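Side-chain contacts in gamma-glutamyl-gamma-aminobutyrate hydrolase PuuD (Escherichia coli, PDB 6VTV), which hydrolyses the gamma-glutamyl linkage of gamma-glutamyl-gamma-aminobutyrate, releasing 4-aminobutanoate and glutamate in the last step of putrescine breakdown: residues V17-R22 against P72-N77; N37-A42 against G243-C248; L45-P50 against P64-I69; A173-C178 against S237-E242. All coordinates share one frame; numbering follows the deposited sequence.

Contact 1 (V17-R22 against P72-N77)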
# COMPACT_ATOMS: atom_id res chain seq x y z
N VAL B 17 -0.43 4.17 6.99
CA VAL B 17 -1.37 5.04 6.28
C VAL B 17 -0.73 5.55 5.00
O VAL B 17 0.40 6.05 5.01
CB VAL B 17 -1.82 6.19 7.19
CG1 VAL B 17 -2.55 7.26 6.38
CG2 VAL B 17 -2.71 5.67 8.31
N MET B 18 -1.45 5.43 3.89
CA MET B 18 -0.94 5.82 2.59
C MET B 18 -1.31 7.26 2.27
O MET B 18 -2.10 7.91 2.97
CB MET B 18 -1.47 4.88 1.51
CG MET B 18 -1.27 3.41 1.83
SD MET B 18 -2.00 2.34 0.57
CE MET B 18 -0.81 2.55 -0.74
N CYS B 19 -0.73 7.77 1.18
CA CYS B 19 -1.03 9.10 0.66
C CYS B 19 -1.61 8.99 -0.74
O CYS B 19 -1.44 7.98 -1.43
CB CYS B 19 0.22 9.99 0.63
SG CYS B 19 1.06 10.20 2.21
N ARG B 20 -2.30 10.04 -1.16
CA ARG B 20 -2.93 10.08 -2.47
C ARG B 20 -2.08 10.86 -3.46
O ARG B 20 -1.55 11.93 -3.13
CB ARG B 20 -4.33 10.70 -2.39
CG ARG B 20 -5.16 10.59 -3.66
CD ARG B 20 -6.63 10.78 -3.34
NE ARG B 20 -7.53 10.24 -4.35
CZ ARG B 20 -8.27 10.98 -5.16
NH1 ARG B 20 -8.21 12.31 -5.08
NH2 ARG B 20 -9.08 10.41 -6.04
N ASN B 21 -1.96 10.32 -4.67
CA ASN B 21 -1.32 11.02 -5.77
C ASN B 21 -2.04 10.64 -7.05
O ASN B 21 -2.88 9.73 -7.08
CB ASN B 21 0.18 10.69 -5.86
CG ASN B 21 0.98 11.29 -4.72
OD1 ASN B 21 1.47 10.58 -3.85
ND2 ASN B 21 1.10 12.61 -4.72
N ARG B 22 -1.72 11.36 -8.13
CA ARG B 22 -2.30 11.10 -9.44
C ARG B 22 -1.17 10.91 -10.44
O ARG B 22 -0.43 11.86 -10.73
CB ARG B 22 -3.23 12.24 -9.87
CG ARG B 22 -4.44 12.42 -8.95
CD ARG B 22 -5.42 13.43 -9.52
NE ARG B 22 -6.72 13.35 -8.86
CZ ARG B 22 -7.71 12.55 -9.25
NH1 ARG B 22 -7.56 11.77 -10.31
NH2 ARG B 22 -8.86 12.54 -8.59
N PRO B 72 3.35 7.93 8.16
CA PRO B 72 4.50 8.53 7.47
C PRO B 72 4.28 10.02 7.23
O PRO B 72 3.17 10.54 7.30
CB PRO B 72 4.57 7.77 6.14
CG PRO B 72 3.65 6.59 6.30
CD PRO B 72 2.61 7.01 7.28
N GLY B 73 5.39 10.70 6.94
CA GLY B 73 5.31 12.07 6.48
C GLY B 73 4.85 12.15 5.04
O GLY B 73 4.69 11.14 4.34
N SER B 74 4.62 13.38 4.59
CA SER B 74 4.12 13.62 3.24
C SER B 74 4.21 15.11 2.92
O SER B 74 4.16 15.94 3.84
CB SER B 74 2.67 13.13 3.12
OG SER B 74 2.14 13.39 1.83
N PRO B 75 4.35 15.49 1.65
CA PRO B 75 4.31 16.92 1.31
C PRO B 75 2.99 17.59 1.65
O PRO B 75 2.95 18.81 1.81
CB PRO B 75 4.58 16.94 -0.20
CG PRO B 75 5.29 15.66 -0.47
CD PRO B 75 4.71 14.66 0.49
N SER B 76 1.90 16.83 1.75
CA SER B 76 0.60 17.42 2.00
C SER B 76 0.50 17.93 3.44
O SER B 76 1.18 17.45 4.35
CB SER B 76 -0.51 16.40 1.74
OG SER B 76 -0.61 15.47 2.80
N ASN B 77 -0.37 18.92 3.63
CA ASN B 77 -0.67 19.50 4.93
C ASN B 77 -2.10 19.17 5.33
O ASN B 77 -2.97 18.98 4.47
CB ASN B 77 -0.47 21.02 4.93
CG ASN B 77 0.87 21.44 4.35
OD1 ASN B 77 1.91 21.08 4.88
ND2 ASN B 77 0.84 22.23 3.28
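Cys19 reaches from strand 13-23 to Ser74 in the loop that follows strand 68-71. Its CB points at that loop and stays 4.1 Å from Ser74 OG. One atom further on, the sulfur does most of the touching. Cys19 SG lies 3.4 Å from Ser74 OG and 3.5 Å from Ser74 CB, so it rests along the CB-OG bond of the serine. Cys19 SG also comes within 4.3 Å of Gly73 O. The torsion explains this reach: SG stands opposite the carbonyl carbon (chi1 -57°), beside the backbone N. The sulfur makes van der Waals contact here.

Ser74 meets it with an extended hydroxyl, OG turned away from its own N (chi1 178°). Ser74 OG also accepts a weak, nearly straight hydrogen bond of 3.4 Å from Ser76 N, which ties the turn of the loop to the hydroxyl.

At the other end of the contact the partner is backbone. Val17 O lies 3.3 Å from Pro72 CD and 3.5 Å from Pro72 CG. The Val17 side chain packs on helix 94-109. Arg96 of that helix donates through NH2 to Pro72 O. Arg119, just after Cys118, bonds through NE to Ser76 OG.

Gly73 lies about 4 Å from the side chains of Cys118 and His226, the predicted nucleophile and histidine of the active site. Such a loop, carrying a glycine beside the nucleophile, is consistent with the oxyanion-hole loop of class I glutamine amidotransferases.

Contact 2 (N37-A42 against G243-C248)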
# COMPACT_ATOMS: atom_id res chain seq x y z
N ASN B 37 11.24 0.61 4.43
CA ASN B 37 12.54 0.02 4.75
C ASN B 37 12.86 0.15 6.23
O ASN B 37 13.45 -0.76 6.83
CB ASN B 37 13.63 0.67 3.91
CG ASN B 37 13.39 0.54 2.42
OD1 ASN B 37 12.79 -0.44 1.96
ND2 ASN B 37 13.84 1.52 1.65
N ALA B 38 12.47 1.27 6.85
CA ALA B 38 12.78 1.48 8.26
C ALA B 38 12.01 0.52 9.15
O ALA B 38 12.55 0.01 10.14
CB ALA B 38 12.48 2.93 8.64
N ILE B 39 10.74 0.27 8.82
CA ILE B 39 9.94 -0.68 9.60
C ILE B 39 10.51 -2.09 9.45
O ILE B 39 10.64 -2.84 10.43
CB ILE B 39 8.47 -0.63 9.17
CG1 ILE B 39 7.81 0.64 9.71
CG2 ILE B 39 7.72 -1.86 9.66
CD1 ILE B 39 7.56 0.61 11.21
N ILE B 40 10.87 -2.47 8.22
CA ILE B 40 11.43 -3.79 7.96
C ILE B 40 12.70 -4.00 8.78
O ILE B 40 12.86 -5.02 9.46
CB ILE B 40 11.71 -3.96 6.46
CG1 ILE B 40 10.41 -3.97 5.65
CG2 ILE B 40 12.51 -5.24 6.21
CD1 ILE B 40 9.60 -5.23 5.80
N HIS B 41 13.61 -3.02 8.74
CA HIS B 41 14.88 -3.16 9.44
C HIS B 41 14.69 -3.30 10.94
O HIS B 41 15.51 -3.94 11.62
CB HIS B 41 15.78 -1.97 9.12
CG HIS B 41 17.19 -2.12 9.62
ND1 HIS B 41 17.60 -1.63 10.85
CD2 HIS B 41 18.28 -2.69 9.06
CE1 HIS B 41 18.88 -1.90 11.02
NE2 HIS B 41 19.32 -2.54 9.95
N ALA B 42 13.63 -2.71 11.49
CA ALA B 42 13.36 -2.77 12.92
C ALA B 42 12.58 -4.02 13.33
O ALA B 42 12.37 -4.23 14.52
CB ALA B 42 12.59 -1.52 13.36
N GLY B 243 12.23 1.04 19.39
CA GLY B 243 11.30 1.23 20.49
C GLY B 243 9.85 1.08 20.08
O GLY B 243 9.03 0.57 20.85
N PHE B 244 9.52 1.52 18.86
CA PHE B 244 8.16 1.34 18.35
C PHE B 244 7.82 -0.15 18.21
O PHE B 244 6.76 -0.60 18.67
CB PHE B 244 8.03 2.05 17.00
CG PHE B 244 6.71 1.81 16.31
CD1 PHE B 244 5.52 1.91 17.01
CD2 PHE B 244 6.67 1.48 14.97
CE1 PHE B 244 4.32 1.69 16.38
CE2 PHE B 244 5.47 1.25 14.33
CZ PHE B 244 4.29 1.36 15.04
N ILE B 245 8.71 -0.92 17.59
CA ILE B 245 8.45 -2.34 17.39
C ILE B 245 8.39 -3.07 18.72
O ILE B 245 7.56 -3.97 18.92
CB ILE B 245 9.51 -2.95 16.44
CG1 ILE B 245 9.39 -2.33 15.05
CG2 ILE B 245 9.34 -4.45 16.35
CD1 ILE B 245 8.02 -2.47 14.43
N THR B 246 9.26 -2.70 19.66
CA THR B 246 9.22 -3.28 21.00
C THR B 246 7.88 -3.01 21.67
O THR B 246 7.34 -3.87 22.38
CB THR B 246 10.36 -2.73 21.85
OG1 THR B 246 11.62 -3.07 21.26
CG2 THR B 246 10.30 -3.30 23.27
N ALA B 247 7.33 -1.81 21.46
CA ALA B 247 6.02 -1.48 22.01
C ALA B 247 4.93 -2.34 21.39
O ALA B 247 4.00 -2.78 22.08
CB ALA B 247 5.72 0.00 21.81
N CYS B 248 5.01 -2.58 20.08
CA CYS B 248 4.04 -3.45 19.42
C CYS B 248 4.16 -4.88 19.93
O CYS B 248 3.14 -5.55 20.12
CB CYS B 248 4.23 -3.39 17.91
SG CYS B 248 4.14 -1.72 17.23
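Ala42 and Ile245 join two helices of the alpha/beta glutamine amidotransferase fold. The axes of segments 37-42 and 243-248 approach to 10.1 Å and cross at -62°. Both helices bear on strand 13-23 of the central sheet, where Ile14 touches Ile39, Phe244, Ile245 and Cys248.

The tight part lies at the end of segment 37-42. Ala42 CB packs 3.7 Å from Ile245 CG1. Ala42 O lies against both branches of the same side chain, 3.5 Å from Ile245 CG2 and 3.6 Å from Ile245 CG1. Ile245 can offer both branches because CG1 stands opposite its carbonyl carbon (chi1 -65°), with CG2 opposite its N. The small alanine lets the isoleucine come close to the backbone.

Elsewhere the contact is looser. Ile39 CD1 and Ile245 CD1 are 4.5 Å apart. Asn37 and Thr246 mark the solvent side. Ile40 points away from segment 243-248 and packs on Leu58 of the second subunit.

The Phe244 ring turns to the sheet, where it touches Ile14. One ring face carries Cys248 SG, 3.5 Å above the plane and offset toward the rim. At the ring edge, in plane, sits the methyl of Ile39, with CD1 3.8 Å from Phe244 CE2.

Contact 3 (L45-P50 against P64-I69)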
# COMPACT_ATOMS: atom_id res chain seq x y z
N LEU B 45 6.24 -5.99 10.27
CA LEU B 45 5.60 -6.49 9.06
C LEU B 45 4.62 -5.43 8.58
O LEU B 45 3.49 -5.35 9.09
CB LEU B 45 4.88 -7.82 9.33
CG LEU B 45 4.49 -8.69 8.13
CD1 LEU B 45 4.37 -10.14 8.55
CD2 LEU B 45 3.19 -8.22 7.49
N PRO B 46 4.99 -4.60 7.60
CA PRO B 46 4.12 -3.49 7.20
C PRO B 46 3.08 -3.92 6.19
O PRO B 46 3.33 -4.72 5.29
CB PRO B 46 5.11 -2.50 6.59
CG PRO B 46 6.16 -3.37 5.98
CD PRO B 46 6.29 -4.57 6.91
N ILE B 47 1.88 -3.36 6.34
CA ILE B 47 0.82 -3.45 5.34
C ILE B 47 0.28 -2.04 5.13
O ILE B 47 0.02 -1.32 6.09
CB ILE B 47 -0.30 -4.43 5.75
CG1 ILE B 47 -0.87 -4.08 7.12
CG2 ILE B 47 0.22 -5.86 5.73
CD1 ILE B 47 -2.17 -4.79 7.44
N ALA B 48 0.14 -1.65 3.87
CA ALA B 48 -0.28 -0.29 3.53
C ALA B 48 -1.80 -0.19 3.53
O ALA B 48 -2.50 -1.08 3.03
CB ALA B 48 0.28 0.12 2.17
N LEU B 49 -2.31 0.89 4.11
CA LEU B 49 -3.74 1.07 4.31
C LEU B 49 -4.29 2.13 3.37
O LEU B 49 -3.97 3.31 3.52
CB LEU B 49 -4.02 1.45 5.77
CG LEU B 49 -3.35 0.58 6.83
CD1 LEU B 49 -3.59 1.15 8.22
CD2 LEU B 49 -3.84 -0.86 6.74
N PRO B 50 -5.13 1.76 2.40
CA PRO B 50 -5.74 2.77 1.53
C PRO B 50 -6.77 3.61 2.27
O PRO B 50 -7.30 3.22 3.32
CB PRO B 50 -6.41 1.94 0.42
CG PRO B 50 -5.88 0.54 0.58
CD PRO B 50 -5.49 0.39 2.01
N PRO B 64 -8.22 -5.12 14.94
CA PRO B 64 -7.70 -6.26 15.72
C PRO B 64 -6.52 -6.96 15.09
O PRO B 64 -5.77 -7.65 15.79
CB PRO B 64 -8.92 -7.20 15.81
CG PRO B 64 -10.09 -6.31 15.65
CD PRO B 64 -9.66 -5.26 14.67
N LYS B 65 -6.31 -6.81 13.78
CA LYS B 65 -5.20 -7.44 13.09
C LYS B 65 -3.96 -6.56 13.01
O LYS B 65 -2.94 -7.01 12.48
CB LYS B 65 -5.65 -7.86 11.68
CG LYS B 65 -6.68 -8.97 11.68
CD LYS B 65 -7.50 -9.00 10.41
CE LYS B 65 -8.51 -10.14 10.44
NZ LYS B 65 -9.52 -10.02 9.35
N LEU B 66 -4.03 -5.34 13.53
CA LEU B 66 -2.89 -4.43 13.53
C LEU B 66 -2.27 -4.39 14.91
O LEU B 66 -2.97 -4.18 15.91
CB LEU B 66 -3.32 -3.02 13.10
CG LEU B 66 -4.00 -2.91 11.74
CD1 LEU B 66 -4.53 -1.50 11.53
CD2 LEU B 66 -3.04 -3.29 10.63
N ASP B 67 -0.95 -4.59 14.98
CA ASP B 67 -0.21 -4.46 16.22
C ASP B 67 0.41 -3.08 16.40
O ASP B 67 0.95 -2.80 17.47
CB ASP B 67 0.89 -5.53 16.29
CG ASP B 67 0.37 -6.93 16.01
OD1 ASP B 67 -0.63 -7.33 16.64
OD2 ASP B 67 0.96 -7.62 15.15
N GLY B 68 0.34 -2.23 15.38
CA GLY B 68 0.88 -0.89 15.48
C GLY B 68 0.41 -0.06 14.30
O GLY B 68 0.09 -0.59 13.23
N ILE B 69 0.38 1.26 14.52
CA ILE B 69 -0.04 2.22 13.50
C ILE B 69 1.15 3.09 13.14
O ILE B 69 1.86 3.58 14.03
CB ILE B 69 -1.23 3.07 13.98
CG1 ILE B 69 -2.40 2.18 14.41
CG2 ILE B 69 -1.66 4.04 12.89
CD1 ILE B 69 -2.82 1.18 13.35
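Ile47, Leu49 and Leu66 make this contact, and its direct interactions are apolar. The closest is methyl to methyl: Ile47 CD1 lies 3.6 Å from Leu66 CD2. The two side chains approach at a slant, each with one methyl at the junction. Ile47 gets there with CG1 placed between its backbone N and carbonyl carbon (chi1 54°), the crowded position for a branched residue. Leu66 uses its other branch more loosely, with CD1 4.3 Å from Leu49 CD1. One leucine therefore spans two residues of strand 45-49 that point the same way. Val13 of strand 13-23 touches both Ile47 and Leu66, and Ile103 of helix 94-109 touches Leu49. Ala48 packs on Ala48 of the second subunit.

The polar links run to other parts of the structure. Strand 45-49 bonds through its backbone to strand 13-23, which also pairs with strand 68-71 and so lies between the two. Asp67 accepts a hydrogen bond from Val13 N and forms a salt bridge with Lys255.

Strand 45-49, helix 56-62 and strand 68-71 form a beta-alpha-beta crossover that skips strand 13-23. Across this contact the two segments meet through methyl groups, so shape and burial rather than directional bonds set their fit.

Contact 4 (A173-C178 against S237-E242)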
# COMPACT_ATOMS: atom_id res chain seq x y z
N ALA B 173 13.19 7.76 28.13
CA ALA B 173 13.34 6.34 28.40
C ALA B 173 14.08 5.64 27.27
O ALA B 173 14.87 4.71 27.52
CB ALA B 173 11.97 5.70 28.63
N LEU B 174 13.84 6.06 26.03
CA LEU B 174 14.49 5.42 24.89
C LEU B 174 15.92 5.90 24.70
O LEU B 174 16.75 5.15 24.16
CB LEU B 174 13.69 5.69 23.61
CG LEU B 174 12.32 5.01 23.50
CD1 LEU B 174 11.49 5.69 22.42
CD2 LEU B 174 12.47 3.53 23.22
N LEU B 175 16.24 7.11 25.14
CA LEU B 175 17.56 7.72 24.94
C LEU B 175 18.06 8.23 26.28
O LEU B 175 18.01 9.44 26.56
CB LEU B 175 17.50 8.84 23.91
CG LEU B 175 16.98 8.44 22.53
CD1 LEU B 175 16.50 9.66 21.76
CD2 LEU B 175 18.06 7.70 21.75
N PRO B 176 18.57 7.34 27.14
CA PRO B 176 19.03 7.79 28.47
C PRO B 176 20.22 8.74 28.41
O PRO B 176 20.32 9.64 29.26
CB PRO B 176 19.38 6.48 29.18
CG PRO B 176 19.69 5.52 28.07
CD PRO B 176 18.76 5.89 26.95
N GLU B 177 21.12 8.57 27.45
CA GLU B 177 22.31 9.43 27.37
C GLU B 177 22.01 10.73 26.63
O GLU B 177 22.36 11.82 27.11
CB GLU B 177 23.46 8.69 26.68
CG GLU B 177 24.35 7.90 27.62
CD GLU B 177 25.81 7.95 27.22
OE1 GLU B 177 26.64 7.36 27.94
OE2 GLU B 177 26.14 8.57 26.18
N CYS B 178 21.37 10.62 25.47
CA CYS B 178 21.18 11.76 24.58
C CYS B 178 19.99 12.60 25.05
O CYS B 178 18.84 12.16 24.97
CB CYS B 178 20.97 11.28 23.15
SG CYS B 178 21.87 9.78 22.70
N SER B 237 17.80 7.20 14.84
CA SER B 237 16.64 6.70 14.10
C SER B 237 16.42 5.22 14.37
O SER B 237 15.27 4.77 14.45
CB SER B 237 16.84 6.95 12.60
OG SER B 237 17.12 8.32 12.34
N ARG B 238 17.50 4.46 14.52
CA ARG B 238 17.38 3.03 14.79
C ARG B 238 16.70 2.78 16.13
O ARG B 238 15.87 1.88 16.25
CB ARG B 238 18.76 2.38 14.75
CG ARG B 238 18.83 1.10 13.93
CD ARG B 238 20.23 0.86 13.39
NE ARG B 238 21.26 1.09 14.40
CZ ARG B 238 22.24 1.98 14.28
NH1 ARG B 238 22.33 2.73 13.19
NH2 ARG B 238 23.14 2.12 15.25
N ILE B 239 17.04 3.58 17.14
CA ILE B 239 16.46 3.37 18.47
C ILE B 239 14.97 3.70 18.47
O ILE B 239 14.17 3.02 19.12
CB ILE B 239 17.23 4.20 19.51
CG1 ILE B 239 18.67 3.69 19.63
CG2 ILE B 239 16.54 4.14 20.87
CD1 ILE B 239 19.56 4.53 20.51
N LEU B 240 14.57 4.74 17.72
CA LEU B 240 13.16 5.12 17.68
C LEU B 240 12.31 4.02 17.07
O LEU B 240 11.26 3.65 17.62
CB LEU B 240 13.00 6.42 16.90
CG LEU B 240 13.57 7.68 17.54
CD1 LEU B 240 13.41 8.87 16.61
CD2 LEU B 240 12.90 7.95 18.88
N PHE B 241 12.74 3.49 15.92
CA PHE B 241 12.00 2.40 15.30
C PHE B 241 12.09 1.13 16.14
O PHE B 241 11.13 0.35 16.20
CB PHE B 241 12.51 2.16 13.88
CG PHE B 241 12.00 3.17 12.88
CD1 PHE B 241 10.71 3.08 12.36
CD2 PHE B 241 12.81 4.21 12.48
CE1 PHE B 241 10.25 4.01 11.45
CE2 PHE B 241 12.35 5.15 11.57
CZ PHE B 241 11.07 5.05 11.05
N GLU B 242 13.24 0.89 16.78
CA GLU B 242 13.35 -0.27 17.66
C GLU B 242 12.38 -0.16 18.83
O GLU B 242 11.74 -1.15 19.21
CB GLU B 242 14.79 -0.42 18.15
CG GLU B 242 15.70 -1.24 17.23
CD GLU B 242 17.16 -1.03 17.56
OE1 GLU B 242 18.05 -1.49 16.81
OE2 GLU B 242 17.42 -0.38 18.60
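The backbone bond from Glu242 N to Arg238 O, 2.9 Å, belongs to the helical turn that carries Ile239 and Leu240 against Leu174 and Leu175. This turn is part of helix 235-254 of the glutamine amidotransferase fold. The other side is the end of the short helix 170-174, where Leu175 is the first residue to leave helical geometry.

Ile239 takes the central place. It points at the opposite segment and uses two methyls. Its CG2 lies opposite the backbone N (chi1 -65° for CG1) and comes 3.4 Å from Leu174 O. The same methyl is 4.2 Å from Leu174 CB and 4.0 Å from Leu175 CD2. The isoleucine thus sits against the last carbonyl of the short helix and the leucines on both sides of it.

Beyond Ile239, Leu174 also reaches the buried Leu240, where Leu174 CD1 stays 4.4 Å from Leu240 CD2. Leu174 touches Phe219 as well. Leu240 continues inward to Trp225 and to Phe115 of strand 114-117, so the contact runs from a partly exposed border into the core. The neighbouring Phe241 meets Phe115 edge-to-face.

Leu175 is buried, and its side chain crosses that of Ile239 at a slant. Here one methyl meets another, Leu175 CD2 lying 3.7 Å from Ile239 CD1.

Overall arrangement
Contacts 2 and 4 share helix 235-254 and have centres about 12 Å apart. They touch where Ala38 CB meets Phe241 CZ at 3.5 Å. Contact 3 adjoins contact 2 through Phe244 CZ, 3.4 Å from Ile69 O. It adjoins contact 1 through Met18 CG, 3.2 Å from Leu49 O. Strand 13-23 pairs with both strands of contact 3. Contact 1 lies nearest the predicted active site, with Gly73 about 4 Å from the side chains of Cys118 and His226. The manganese ion is farther off, about 13 Å from Gly73. Leu240 of contact 4 lies about 9 Å from the side chain of Glu228, a predicted active-site residue. Contacts 1 and 4 lie on opposite sides of the chain's centre.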